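Local coordinates for protein mandelate racemase/muconate lactonizing enzyme (Polaromonas sp., PDB 2OG9) that belongs to the enolase superfamily and probably catalyses abstraction of a proton next to a substrate carboxylate, as mandelate racemase does, at residues S22-L27 / W374-A379; G157-P162 / A191-R196; K182-Q187 / D213-W218; E341-E346 / G369-W374. All coordinates share one frame; numbering follows the deposited sequence.

Contact 1: S22-L27 / W374-A379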
loop_
_atom_site.group_PDB
_atom_site.type_symbol
_atom_site.label_atom_id
_atom_site.label_comp_id
_atom_site.label_asym_id
_atom_site.label_seq_id
_atom_site.Cartn_x
_atom_site.Cartn_y
_atom_site.Cartn_z
ATOM N N SER A 22 -13.818 9.838 46.515
ATOM C CA SER A 22 -13.778 8.468 46.019
ATOM C C SER A 22 -14.971 7.783 46.673
ATOM O O SER A 22 -14.947 7.452 47.857
ATOM C CB SER A 22 -12.477 7.774 46.421
ATOM O OG SER A 22 -12.390 6.494 45.810
ATOM N N CYS A 23 -16.016 7.588 45.880
ATOM C CA CYS A 23 -17.263 6.994 46.340
ATOM C C CYS A 23 -17.449 5.557 45.863
ATOM O O CYS A 23 -17.407 5.286 44.668
ATOM C CB CYS A 23 -18.415 7.872 45.845
ATOM S SG CYS A 23 -20.059 7.252 46.184
ATOM N N TYR A 24 -17.657 4.633 46.797
ATOM C CA TYR A 24 -17.846 3.233 46.431
ATOM C C TYR A 24 -19.314 2.847 46.357
ATOM O O TYR A 24 -19.987 2.679 47.379
ATOM C CB TYR A 24 -17.096 2.325 47.403
ATOM C CG TYR A 24 -15.607 2.354 47.161
ATOM C CD1 TYR A 24 -14.977 1.336 46.447
ATOM C CD2 TYR A 24 -14.834 3.431 47.596
ATOM C CE1 TYR A 24 -13.613 1.389 46.171
ATOM C CE2 TYR A 24 -13.469 3.496 47.323
ATOM C CZ TYR A 24 -12.868 2.470 46.612
ATOM O OH TYR A 24 -11.518 2.521 46.355
ATOM N N LEU A 25 -19.793 2.725 45.124
ATOM C CA LEU A 25 -21.174 2.370 44.827
ATOM C C LEU A 25 -21.417 0.876 44.997
ATOM O O LEU A 25 -20.870 0.058 44.256
ATOM C CB LEU A 25 -21.502 2.773 43.387
ATOM C CG LEU A 25 -22.855 2.355 42.813
ATOM C CD1 LEU A 25 -23.969 3.062 43.570
ATOM C CD2 LEU A 25 -22.907 2.708 41.327
ATOM N N PRO A 26 -22.237 0.493 45.986
ATOM C CA PRO A 26 -22.502 -0.933 46.178
ATOM C C PRO A 26 -23.516 -1.386 45.134
ATOM O O PRO A 26 -24.455 -0.655 44.820
ATOM C CB PRO A 26 -23.053 -0.985 47.599
ATOM C CG PRO A 26 -23.828 0.278 47.682
ATOM C CD PRO A 26 -22.909 1.299 47.021
ATOM N N LEU A 27 -23.322 -2.574 44.576
ATOM C CA LEU A 27 -24.251 -3.071 43.574
ATOM C C LEU A 27 -25.269 -3.990 44.238
ATOM O O LEU A 27 -24.904 -4.878 45.009
ATOM C CB LEU A 27 -23.493 -3.814 42.470
ATOM C CG LEU A 27 -22.450 -2.981 41.711
ATOM C CD1 LEU A 27 -21.805 -3.830 40.637
ATOM C CD2 LEU A 27 -23.108 -1.760 41.092
ATOM N N TRP A 374 -21.110 6.680 51.241
ATOM C CA TRP A 374 -20.292 5.739 50.482
ATOM C C TRP A 374 -18.899 6.257 50.151
ATOM O O TRP A 374 -18.110 5.563 49.505
ATOM C CB TRP A 374 -21.003 5.344 49.185
ATOM C CG TRP A 374 -22.277 4.571 49.381
ATOM C CD1 TRP A 374 -22.577 3.719 50.409
ATOM C CD2 TRP A 374 -23.386 4.512 48.478
ATOM N NE1 TRP A 374 -23.801 3.130 50.197
ATOM C CE2 TRP A 374 -24.321 3.600 49.019
ATOM C CE3 TRP A 374 -23.681 5.139 47.258
ATOM C CZ2 TRP A 374 -25.530 3.299 48.382
ATOM C CZ3 TRP A 374 -24.886 4.838 46.624
ATOM C CH2 TRP A 374 -25.794 3.926 47.189
ATOM N N THR A 375 -18.594 7.468 50.599
ATOM C CA THR A 375 -17.294 8.070 50.339
ATOM C C THR A 375 -16.232 7.542 51.304
ATOM O O THR A 375 -16.359 7.683 52.521
ATOM C CB THR A 375 -17.383 9.599 50.458
ATOM O OG1 THR A 375 -18.381 10.082 49.552
ATOM C CG2 THR A 375 -16.050 10.245 50.121
ATOM N N ARG A 376 -15.183 6.935 50.756
ATOM C CA ARG A 376 -14.112 6.384 51.580
ATOM C C ARG A 376 -12.886 7.285 51.619
ATOM O O ARG A 376 -12.047 7.169 52.513
ATOM C CB ARG A 376 -13.723 4.995 51.075
ATOM C CG ARG A 376 -14.860 3.990 51.170
ATOM C CD ARG A 376 -14.434 2.596 50.734
ATOM N NE ARG A 376 -15.583 1.704 50.630
ATOM C CZ ARG A 376 -15.536 0.479 50.120
ATOM N NH1 ARG A 376 -14.390 -0.010 49.665
ATOM N NH2 ARG A 376 -16.640 -0.253 50.053
ATOM N N GLU A 377 -12.787 8.185 50.648
ATOM C CA GLU A 377 -11.667 9.113 50.570
ATOM C C GLU A 377 -12.126 10.424 49.957
ATOM O O GLU A 377 -13.030 10.443 49.119
ATOM C CB GLU A 377 -10.542 8.549 49.691
ATOM C CG GLU A 377 -9.812 7.340 50.245
ATOM C CD GLU A 377 -8.544 7.020 49.459
ATOM O OE1 GLU A 377 -8.640 6.483 48.333
ATOM O OE2 GLU A 377 -7.445 7.313 49.972
ATOM N N GLU A 378 -11.505 11.518 50.381
ATOM C CA GLU A 378 -11.821 12.825 49.825
ATOM C C GLU A 378 -10.739 13.828 50.178
ATOM O O GLU A 378 -10.024 13.674 51.167
ATOM C CB GLU A 378 -13.186 13.331 50.307
ATOM C CG GLU A 378 -13.293 13.646 51.785
ATOM C CD GLU A 378 -14.550 14.439 52.097
ATOM O OE1 GLU A 378 -14.597 15.642 51.755
ATOM O OE2 GLU A 378 -15.494 13.854 52.668
ATOM N N ALA A 379 -10.618 14.854 49.349
ATOM C CA ALA A 379 -9.624 15.889 49.553
ATOM C C ALA A 379 -10.076 17.126 48.804
ATOM O O ALA A 379 -10.898 17.046 47.890
ATOM C CB ALA A 379 -8.281 15.429 49.024
HETATM O O HOH W 1 -10.383 4.936 46.775
HETATM O O HOH W 2 -19.572 1.413 49.831
#

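Contact 2: G157-P162 / A191-R196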
loop_
_atom_site.group_PDB
_atom_site.type_symbol
_atom_site.label_atom_id
_atom_site.label_comp_id
_atom_site.label_asym_id
_atom_site.label_seq_id
_atom_site.Cartn_x
_atom_site.Cartn_y
_atom_site.Cartn_z
ATOM N N GLY A 157 -30.233 -9.323 32.597
ATOM C CA GLY A 157 -29.892 -10.671 32.191
ATOM C C GLY A 157 -28.405 -10.941 32.067
ATOM O O GLY A 157 -27.648 -10.128 31.532
ATOM N N PHE A 158 -27.987 -12.092 32.581
ATOM C CA PHE A 158 -26.595 -12.512 32.511
ATOM C C PHE A 158 -26.600 -13.940 31.994
ATOM O O PHE A 158 -27.666 -14.527 31.801
ATOM C CB PHE A 158 -25.937 -12.454 33.889
ATOM C CG PHE A 158 -25.933 -11.082 34.498
ATOM C CD1 PHE A 158 -26.770 -10.781 35.568
ATOM C CD2 PHE A 158 -25.104 -10.085 33.991
ATOM C CE1 PHE A 158 -26.784 -9.503 36.125
ATOM C CE2 PHE A 158 -25.109 -8.803 34.539
ATOM C CZ PHE A 158 -25.951 -8.511 35.609
ATOM N N LEU A 159 -25.420 -14.500 31.764
ATOM C CA LEU A 159 -25.327 -15.865 31.262
ATOM C C LEU A 159 -26.026 -16.867 32.178
ATOM O O LEU A 159 -26.588 -17.859 31.708
ATOM C CB LEU A 159 -23.859 -16.262 31.089
ATOM C CG LEU A 159 -23.148 -15.661 29.872
ATOM C CD1 LEU A 159 -21.643 -15.783 30.041
ATOM C CD2 LEU A 159 -23.615 -16.373 28.609
ATOM N N HIS A 160 -25.998 -16.597 33.480
ATOM C CA HIS A 160 -26.614 -17.487 34.460
ATOM C C HIS A 160 -28.115 -17.278 34.662
ATOM O O HIS A 160 -28.762 -18.068 35.347
ATOM C CB HIS A 160 -25.887 -17.366 35.807
ATOM C CG HIS A 160 -25.820 -15.969 36.340
ATOM N ND1 HIS A 160 -26.929 -15.291 36.801
ATOM C CD2 HIS A 160 -24.775 -15.119 36.480
ATOM C CE1 HIS A 160 -26.570 -14.085 37.202
ATOM N NE2 HIS A 160 -25.267 -13.956 37.017
ATOM N N THR A 161 -28.670 -16.225 34.069
ATOM C CA THR A 161 -30.100 -15.955 34.205
ATOM C C THR A 161 -30.921 -16.958 33.392
ATOM O O THR A 161 -30.753 -17.067 32.177
ATOM C CB THR A 161 -30.461 -14.532 33.717
ATOM O OG1 THR A 161 -29.802 -13.558 34.536
ATOM C CG2 THR A 161 -31.969 -14.311 33.790
ATOM N N PRO A 162 -31.814 -17.711 34.056
ATOM C CA PRO A 162 -32.648 -18.694 33.358
ATOM C C PRO A 162 -33.419 -18.046 32.212
ATOM O O PRO A 162 -34.074 -17.019 32.392
ATOM C CB PRO A 162 -33.568 -19.209 34.463
ATOM C CG PRO A 162 -32.684 -19.148 35.668
ATOM C CD PRO A 162 -32.025 -17.789 35.513
ATOM N N ALA A 191 -23.805 -23.766 21.796
ATOM C CA ALA A 191 -25.151 -24.237 21.490
ATOM C C ALA A 191 -26.146 -23.603 22.452
ATOM O O ALA A 191 -27.283 -23.317 22.078
ATOM C CB ALA A 191 -25.216 -25.757 21.595
ATOM N N LEU A 192 -25.712 -23.388 23.690
ATOM C CA LEU A 192 -26.563 -22.776 24.704
ATOM C C LEU A 192 -26.928 -21.345 24.324
ATOM O O LEU A 192 -28.100 -20.970 24.356
ATOM C CB LEU A 192 -25.862 -22.781 26.067
ATOM C CG LEU A 192 -26.207 -23.912 27.041
ATOM C CD1 LEU A 192 -27.663 -23.775 27.473
ATOM C CD2 LEU A 192 -25.962 -25.267 26.389
ATOM N N ASP A 193 -25.925 -20.546 23.968
ATOM C CA ASP A 193 -26.176 -19.164 23.582
ATOM C C ASP A 193 -27.161 -19.130 22.426
ATOM O O ASP A 193 -28.166 -18.423 22.476
ATOM C CB ASP A 193 -24.882 -18.465 23.169
ATOM C CG ASP A 193 -23.894 -18.343 24.309
ATOM O OD1 ASP A 193 -24.330 -18.080 25.447
ATOM O OD2 ASP A 193 -22.679 -18.494 24.065
ATOM N N ILE A 194 -26.872 -19.904 21.387
ATOM C CA ILE A 194 -27.739 -19.952 20.219
ATOM C C ILE A 194 -29.169 -20.295 20.627
ATOM O O ILE A 194 -30.129 -19.764 20.071
ATOM C CB ILE A 194 -27.233 -20.991 19.197
ATOM C CG1 ILE A 194 -25.802 -20.641 18.783
ATOM C CG2 ILE A 194 -28.141 -21.009 17.975
ATOM C CD1 ILE A 194 -25.214 -21.574 17.749
ATOM N N ALA A 195 -29.303 -21.182 21.607
ATOM C CA ALA A 195 -30.614 -21.591 22.096
ATOM C C ALA A 195 -31.282 -20.431 22.832
ATOM O O ALA A 195 -32.445 -20.103 22.573
ATOM C CB ALA A 195 -30.472 -22.792 23.028
ATOM N N ARG A 196 -30.540 -19.818 23.748
ATOM C CA ARG A 196 -31.047 -18.695 24.526
ATOM C C ARG A 196 -31.475 -17.530 23.636
ATOM O O ARG A 196 -32.542 -16.944 23.844
ATOM C CB ARG A 196 -29.982 -18.234 25.527
ATOM C CG ARG A 196 -29.695 -19.261 26.614
ATOM C CD ARG A 196 -28.401 -18.969 27.360
ATOM N NE ARG A 196 -28.444 -17.730 28.136
ATOM C CZ ARG A 196 -29.224 -17.533 29.194
ATOM N NH1 ARG A 196 -30.037 -18.498 29.611
ATOM N NH2 ARG A 196 -29.187 -16.375 29.841
#

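Contact 3: K182-Q187 / D213-W218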
loop_
_atom_site.group_PDB
_atom_site.type_symbol
_atom_site.label_atom_id
_atom_site.label_comp_id
_atom_site.label_asym_id
_atom_site.label_seq_id
_atom_site.Cartn_x
_atom_site.Cartn_y
_atom_site.Cartn_z
ATOM N N LYS A 182 -29.960 -6.374 24.831
ATOM C CA LYS A 182 -28.625 -6.915 24.606
ATOM C C LYS A 182 -28.481 -8.185 25.435
ATOM O O LYS A 182 -28.667 -8.164 26.650
ATOM C CB LYS A 182 -27.535 -5.914 25.000
ATOM C CG LYS A 182 -26.127 -6.468 24.789
ATOM C CD LYS A 182 -25.092 -5.365 24.618
ATOM C CE LYS A 182 -24.803 -4.634 25.913
ATOM N NZ LYS A 182 -23.828 -5.352 26.771
ATOM N N LEU A 183 -28.162 -9.293 24.774
ATOM C CA LEU A 183 -28.008 -10.569 25.466
ATOM C C LEU A 183 -26.545 -10.940 25.649
ATOM O O LEU A 183 -25.739 -10.818 24.725
ATOM C CB LEU A 183 -28.711 -11.686 24.692
ATOM C CG LEU A 183 -30.212 -11.536 24.428
ATOM C CD1 LEU A 183 -30.682 -12.674 23.537
ATOM C CD2 LEU A 183 -30.975 -11.530 25.745
ATOM N N LYS A 184 -26.208 -11.392 26.852
ATOM C CA LYS A 184 -24.847 -11.804 27.151
ATOM C C LYS A 184 -24.630 -13.209 26.602
ATOM O O LYS A 184 -25.455 -14.100 26.815
ATOM C CB LYS A 184 -24.611 -11.810 28.661
ATOM C CG LYS A 184 -24.647 -10.440 29.316
ATOM C CD LYS A 184 -23.431 -9.606 28.941
ATOM C CE LYS A 184 -23.415 -8.288 29.702
ATOM N NZ LYS A 184 -23.481 -8.508 31.176
ATOM N N VAL A 185 -23.528 -13.395 25.880
ATOM C CA VAL A 185 -23.182 -14.695 25.315
ATOM C C VAL A 185 -21.692 -14.908 25.545
ATOM O O VAL A 185 -21.062 -14.138 26.264
ATOM C CB VAL A 185 -23.474 -14.759 23.794
ATOM C CG1 VAL A 185 -24.962 -14.562 23.541
ATOM C CG2 VAL A 185 -22.656 -13.702 23.052
ATOM N N GLY A 186 -21.128 -15.948 24.945
ATOM C CA GLY A 186 -19.707 -16.192 25.111
ATOM C C GLY A 186 -19.349 -17.267 26.119
ATOM O O GLY A 186 -18.280 -17.224 26.727
ATOM N N GLN A 187 -20.243 -18.229 26.309
ATOM C CA GLN A 187 -19.979 -19.321 27.238
ATOM C C GLN A 187 -19.450 -20.515 26.450
ATOM O O GLN A 187 -19.800 -20.705 25.285
ATOM C CB GLN A 187 -21.256 -19.701 27.990
ATOM C CG GLN A 187 -22.449 -19.971 27.094
ATOM C CD GLN A 187 -23.727 -20.185 27.882
ATOM O OE1 GLN A 187 -24.818 -20.241 27.312
ATOM N NE2 GLN A 187 -23.599 -20.308 29.199
ATOM N N ASP A 213 -23.477 -9.700 23.338
ATOM C CA ASP A 213 -22.190 -9.263 23.868
ATOM C C ASP A 213 -21.420 -10.515 24.281
ATOM O O ASP A 213 -21.841 -11.225 25.197
ATOM C CB ASP A 213 -22.434 -8.371 25.088
ATOM C CG ASP A 213 -21.184 -7.663 25.565
ATOM O OD1 ASP A 213 -20.063 -8.074 25.194
ATOM O OD2 ASP A 213 -21.331 -6.687 26.331
ATOM N N ALA A 214 -20.300 -10.788 23.612
ATOM C CA ALA A 214 -19.499 -11.976 23.915
ATOM C C ALA A 214 -18.413 -11.717 24.950
ATOM O O ALA A 214 -17.743 -12.647 25.403
ATOM C CB ALA A 214 -18.879 -12.527 22.634
ATOM N N ASN A 215 -18.240 -10.450 25.313
ATOM C CA ASN A 215 -17.249 -10.036 26.302
ATOM C C ASN A 215 -15.855 -10.646 26.129
ATOM O O ASN A 215 -15.304 -11.228 27.069
ATOM C CB ASN A 215 -17.764 -10.335 27.713
ATOM C CG ASN A 215 -19.111 -9.690 27.990
ATOM O OD1 ASN A 215 -20.128 -10.081 27.411
ATOM N ND2 ASN A 215 -19.122 -8.688 28.868
ATOM N N GLN A 216 -15.290 -10.503 24.932
ATOM C CA GLN A 216 -13.950 -11.004 24.626
ATOM C C GLN A 216 -13.747 -12.483 24.946
ATOM O O GLN A 216 -12.622 -12.907 25.197
ATOM C CB GLN A 216 -12.893 -10.204 25.400
ATOM C CG GLN A 216 -13.011 -8.689 25.308
ATOM C CD GLN A 216 -11.899 -7.969 26.059
ATOM O OE1 GLN A 216 -10.726 -8.075 25.707
ATOM N NE2 GLN A 216 -12.266 -7.235 27.104
ATOM N N GLN A 217 -14.812 -13.276 24.924
ATOM C CA GLN A 217 -14.685 -14.693 25.259
ATOM C C GLN A 217 -14.312 -15.644 24.125
ATOM O O GLN A 217 -13.892 -16.773 24.379
ATOM C CB GLN A 217 -15.977 -15.195 25.912
ATOM C CG GLN A 217 -16.277 -14.583 27.269
ATOM C CD GLN A 217 -15.084 -14.626 28.202
ATOM O OE1 GLN A 217 -14.259 -13.709 28.220
ATOM N NE2 GLN A 217 -14.977 -15.703 28.974
ATOM N N TRP A 218 -14.455 -15.203 22.882
ATOM C CA TRP A 218 -14.150 -16.074 21.752
ATOM C C TRP A 218 -12.770 -15.899 21.131
ATOM O O TRP A 218 -12.245 -14.787 21.071
ATOM C CB TRP A 218 -15.179 -15.874 20.640
ATOM C CG TRP A 218 -16.598 -16.151 21.014
ATOM C CD1 TRP A 218 -17.051 -17.123 21.860
ATOM C CD2 TRP A 218 -17.762 -15.523 20.461
ATOM N NE1 TRP A 218 -18.425 -17.144 21.863
ATOM C CE2 TRP A 218 -18.888 -16.174 21.013
ATOM C CE3 TRP A 218 -17.961 -14.476 19.550
ATOM C CZ2 TRP A 218 -20.200 -15.813 20.681
ATOM C CZ3 TRP A 218 -19.267 -14.116 19.219
ATOM C CH2 TRP A 218 -20.370 -14.785 19.785
HETATM O O HOH W 3 -20.231 -18.948 22.996
#

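Contact 4: E341-E346 / G369-W374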
loop_
_atom_site.group_PDB
_atom_site.type_symbol
_atom_site.label_atom_id
_atom_site.label_comp_id
_atom_site.label_asym_id
_atom_site.label_seq_id
_atom_site.Cartn_x
_atom_site.Cartn_y
_atom_site.Cartn_z
ATOM N N GLU A 341 -27.813 5.350 39.277
ATOM C CA GLU A 341 -28.886 6.215 39.773
ATOM C C GLU A 341 -28.810 6.667 41.238
ATOM O O GLU A 341 -29.065 7.830 41.532
ATOM C CB GLU A 341 -30.250 5.565 39.504
ATOM C CG GLU A 341 -30.524 5.346 38.021
ATOM C CD GLU A 341 -31.938 4.869 37.741
ATOM O OE1 GLU A 341 -32.448 4.024 38.508
ATOM O OE2 GLU A 341 -32.533 5.330 36.744
ATOM N N PRO A 342 -28.461 5.763 42.173
ATOM C CA PRO A 342 -28.375 6.137 43.592
ATOM C C PRO A 342 -27.418 7.295 43.897
ATOM O O PRO A 342 -27.534 7.945 44.934
ATOM C CB PRO A 342 -27.911 4.843 44.264
ATOM C CG PRO A 342 -28.473 3.788 43.395
ATOM C CD PRO A 342 -28.210 4.323 42.007
ATOM N N LEU A 343 -26.477 7.546 42.996
ATOM C CA LEU A 343 -25.492 8.607 43.192
ATOM C C LEU A 343 -26.022 10.002 42.906
ATOM O O LEU A 343 -25.465 10.990 43.382
ATOM C CB LEU A 343 -24.280 8.375 42.282
ATOM C CG LEU A 343 -23.482 7.075 42.382
ATOM C CD1 LEU A 343 -22.474 7.028 41.239
ATOM C CD2 LEU A 343 -22.773 6.991 43.728
ATOM N N PHE A 344 -27.092 10.080 42.120
ATOM C CA PHE A 344 -27.654 11.361 41.720
ATOM C C PHE A 344 -29.108 11.591 42.126
ATOM O O PHE A 344 -29.834 10.653 42.438
ATOM C CB PHE A 344 -27.526 11.494 40.205
ATOM C CG PHE A 344 -26.171 11.104 39.684
ATOM C CD1 PHE A 344 -25.038 11.821 40.057
ATOM C CD2 PHE A 344 -26.024 10.000 38.851
ATOM C CE1 PHE A 344 -23.771 11.443 39.610
ATOM C CE2 PHE A 344 -24.760 9.612 38.397
ATOM C CZ PHE A 344 -23.631 10.335 38.779
ATOM N N ASN A 345 -29.516 12.855 42.099
ATOM C CA ASN A 345 -30.874 13.243 42.454
ATOM C C ASN A 345 -31.754 13.296 41.217
ATOM O O ASN A 345 -32.972 13.398 41.326
ATOM C CB ASN A 345 -30.866 14.619 43.115
ATOM C CG ASN A 345 -30.060 14.642 44.388
ATOM O OD1 ASN A 345 -29.220 15.525 44.595
ATOM N ND2 ASN A 345 -30.308 13.673 45.255
ATOM N N GLU A 346 -31.133 13.214 40.044
ATOM C CA GLU A 346 -31.856 13.280 38.776
ATOM C C GLU A 346 -31.992 11.910 38.112
ATOM O O GLU A 346 -31.283 10.973 38.465
ATOM C CB GLU A 346 -31.144 14.242 37.822
ATOM C CG GLU A 346 -30.989 15.676 38.340
ATOM C CD GLU A 346 -29.919 15.817 39.406
ATOM O OE1 GLU A 346 -29.088 14.895 39.557
ATOM O OE2 GLU A 346 -29.894 16.862 40.090
ATOM N N GLY A 369 -27.723 12.368 48.677
ATOM C CA GLY A 369 -27.262 12.326 50.052
ATOM C C GLY A 369 -26.545 11.026 50.366
ATOM O O GLY A 369 -25.778 10.953 51.324
ATOM N N GLN A 370 -26.793 9.999 49.556
ATOM C CA GLN A 370 -26.168 8.689 49.742
ATOM C C GLN A 370 -24.673 8.681 49.453
ATOM O O GLN A 370 -23.937 7.857 49.995
ATOM C CB GLN A 370 -26.847 7.648 48.846
ATOM C CG GLN A 370 -28.004 6.918 49.499
ATOM C CD GLN A 370 -27.540 5.818 50.442
ATOM O OE1 GLN A 370 -26.687 6.037 51.305
ATOM N NE2 GLN A 370 -28.106 4.627 50.282
ATOM N N VAL A 371 -24.226 9.593 48.595
ATOM C CA VAL A 371 -22.813 9.666 48.233
ATOM C C VAL A 371 -21.913 9.820 49.456
ATOM O O VAL A 371 -20.878 9.157 49.565
ATOM C CB VAL A 371 -22.553 10.834 47.259
ATOM C CG1 VAL A 371 -21.059 11.005 47.024
ATOM C CG2 VAL A 371 -23.256 10.564 45.938
ATOM N N LYS A 372 -22.314 10.689 50.377
ATOM C CA LYS A 372 -21.538 10.928 51.587
ATOM C C LYS A 372 -21.242 9.621 52.321
ATOM O O LYS A 372 -20.095 9.328 52.645
ATOM C CB LYS A 372 -22.298 11.891 52.510
ATOM C CG LYS A 372 -21.694 12.088 53.900
ATOM C CD LYS A 372 -20.518 13.062 53.926
ATOM C CE LYS A 372 -19.251 12.467 53.333
ATOM N NZ LYS A 372 -18.084 13.384 53.486
ATOM N N ALA A 373 -22.281 8.830 52.563
ATOM C CA ALA A 373 -22.135 7.566 53.271
ATOM C C ALA A 373 -21.236 6.554 52.557
ATOM O O ALA A 373 -20.664 5.667 53.192
ATOM C CB ALA A 373 -23.504 6.952 53.504
ATOM N N TRP A 374 -21.110 6.680 51.241
ATOM C CA TRP A 374 -20.292 5.739 50.482
ATOM C C TRP A 374 -18.899 6.257 50.151
ATOM O O TRP A 374 -18.110 5.563 49.505
ATOM C CB TRP A 374 -21.003 5.344 49.185
ATOM C CG TRP A 374 -22.277 4.571 49.381
ATOM C CD1 TRP A 374 -22.577 3.719 50.409
ATOM C CD2 TRP A 374 -23.386 4.512 48.478
ATOM N NE1 TRP A 374 -23.801 3.130 50.197
ATOM C CE2 TRP A 374 -24.321 3.600 49.019
ATOM C CE3 TRP A 374 -23.681 5.139 47.258
ATOM C CZ2 TRP A 374 -25.530 3.299 48.382
ATOM C CZ3 TRP A 374 -24.886 4.838 46.624
ATOM C CH2 TRP A 374 -25.794 3.926 47.189
#

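Contact 1: S22-L27 / W374-A379
P26 lays its CD over the centre of the six-membered ring of W374, 3.5 Å from the centroid, a CH-pi contact between a proline C-H and an electron-rich face. L25 CD1 meets W374 CZ3 at 3.6 Å, and C23 SG lies near the indole plane, so a broad indole suits this place. R376 stacks on Y24, planes 7° apart, with CZ 4.0 Å from the Y24 ring centroid, an off-centre cation-pi contact. With chi2 at -177° and chi3 at -171° the arginine stays extended, long enough to cross Y24 and reach E46 in a salt bridge. Water 1 joins Y24 OH to S22 OG and E377 OE1. Antiparallel strands 22-26 and 375-379 are tied by S22 N to E377 O (2.8 Å), R376 N to S22 O and Y24 N to W374 O. A beta bulge shifts the register between S22 and C23, and E377 N is buried without a partner. With an alanine in place of W374, P26 and L25 would probably lose their aromatic cover. Aromatic faces as well as backbone bonds thus join the chain ends in the capping domain, and the arginine's charge is likely to be balanced by E46 and eased by the Y24 ring.

Contact 2: G157-P162 / A191-R196
The guanidinium of R196, on helix 190-204 of the TIM barrel, reaches into the type I beta turn F158-T161 that follows strand 148-152 and leads into helix 163-175. Along the turn, F158 comes first. Its N donates to T161 OG1 (3.0 Å) while its O accepts from T161 N, so the threonine, with a hydroxyl beside its own backbone, suits a corner that must be closed from within. F158 O also approaches R196 NH2, but at an angle too poor for a hydrogen bond. L159 follows, and its CD2 comes within 3.7 Å of D193 OD1; OD2 of the same carboxylate accepts from the backbone N of G186. The carbonyl O of L159 lies over one face of the R196 guanidinium, 3.5 Å above the plane and offset toward the rim. T161 supplies the true acceptor: both terminal nitrogens of the arginine grip its carbonyl O. An arginine fits here because NH1 and NH2 are coplanar donors that can share one oxygen; the bend at chi3 (66°) aims them at the turn, while I163 and L166 of helix 163-175 touch the side chain. P162, next in line, occupies the N-cap position of that helix. The end-on grip closes on one atom, T161 O, with R196 NH2 at 2.9 Å and NH1 at 3.0 Å, in the guanidinium plane to within 10°.

Contact 3: K182-Q187 / D213-W218
With chi1 at 179°, K182 sends its chain past its carbonyl side before bends at chi3 and chi4 bring NZ to D213, whose own chi1 is -170°. The resulting salt bridge, K182 NZ to D213 OD2 at 2.9 Å, uses the anti lone pair of OD2. E239 lies by both, in a long, weak ion pair with NZ and as a like-charged neighbour of OD2. Both residues lie on adjacent parallel strands of the TIM barrel, 181-184 and 210-213, joined by the beta-alpha-beta crossover through helix 190-204. In superfamily relatives a lysine-x-lysine strand end and the next strand's aspartate line the active site, which is consistent with K182, K184 and D213 here. The backbones are tied by D213 N to L183 O (2.9 Å) and V185 N to D213 O (2.8 Å). D213 OD1 accepts from N215 N in an Asx turn, which fixes the carboxylate. G186 suits its place because its positive phi (101°) and the closeness of A214 O would make any side chain clash. V185 CG2 packs on A214 CB and on W218 CZ2, each at 4.0 Å. Water 3, in the W218 ring plane, accepts from W218 NE1 at 2.8 Å and donates to Q187 O.

Contact 4: E341-E346 / G369-W374
The indole of W374 meets P342 at its edge: CB of the proline lies in the ring plane, 3.7 Å from CH2. L343 CD2 comes to the same edge region, 4.1 Å from CE3. One face of the indole carries Q370 O, 3.5 Å above the plane and offset toward the rim, on the side opposite P26. A second flat group, the ring of F344, has L343 CB 3.9 Å above its centre, so L343 is placed between the two aromatic side chains. Its CG is anti to the carbonyl carbon (chi1 -58°), which brings the CD2 branch to both V371 and W374. V371 completes the patch, with CG2 4.2 Å from L343 CD2 and 3.4 Å from L343 O. Compact aliphatic groups suit the edge of the indole, where a C-H border meets carbon. A serine in place of W374 would probably open a gap beside P342 CB and strip L343 CD2 of its aromatic neighbour. Backbone bonds hold each side in shape: F344 N to E341 O at 3.0 Å closes the 3-10 segment 341-343, and W374 N bonds V371 O at 3.0 Å within the weakly bonded helix. Next door, S368 binds P342 O through its OG and pairs with L343 by backbone. Beneath, L343 packs on C23 of strand 15-26 and on I49 and F51 of strand 46-56, so loop 341-346 and helix 370-374 sit together against the capping-domain sheet.

Contacts 1 and 4 share W374 at the capping-domain sheet: P26 covers an indole face in contact 1, while contact 4 meets its edge. C23 SG and L343 CD2 also touch, and K372 and E378 form a salt bridge between them. Contacts 2 and 3 belong to the barrel and involve strand 181-184 or the helix 190-204 after it; D193 OD2 reaches G186 N across them. Contacts 1 and 2 lie about 34 Å apart between centres. Contact 3 is buried, the others partly so. Contacts 1 and 3 both use strand hydrogen bonds, antiparallel and parallel, with stacking added in 1 and a salt bridge in 3; contact 2 depends on an arginine's two-nitrogen, end-on grip, contact 4 on apolar packing.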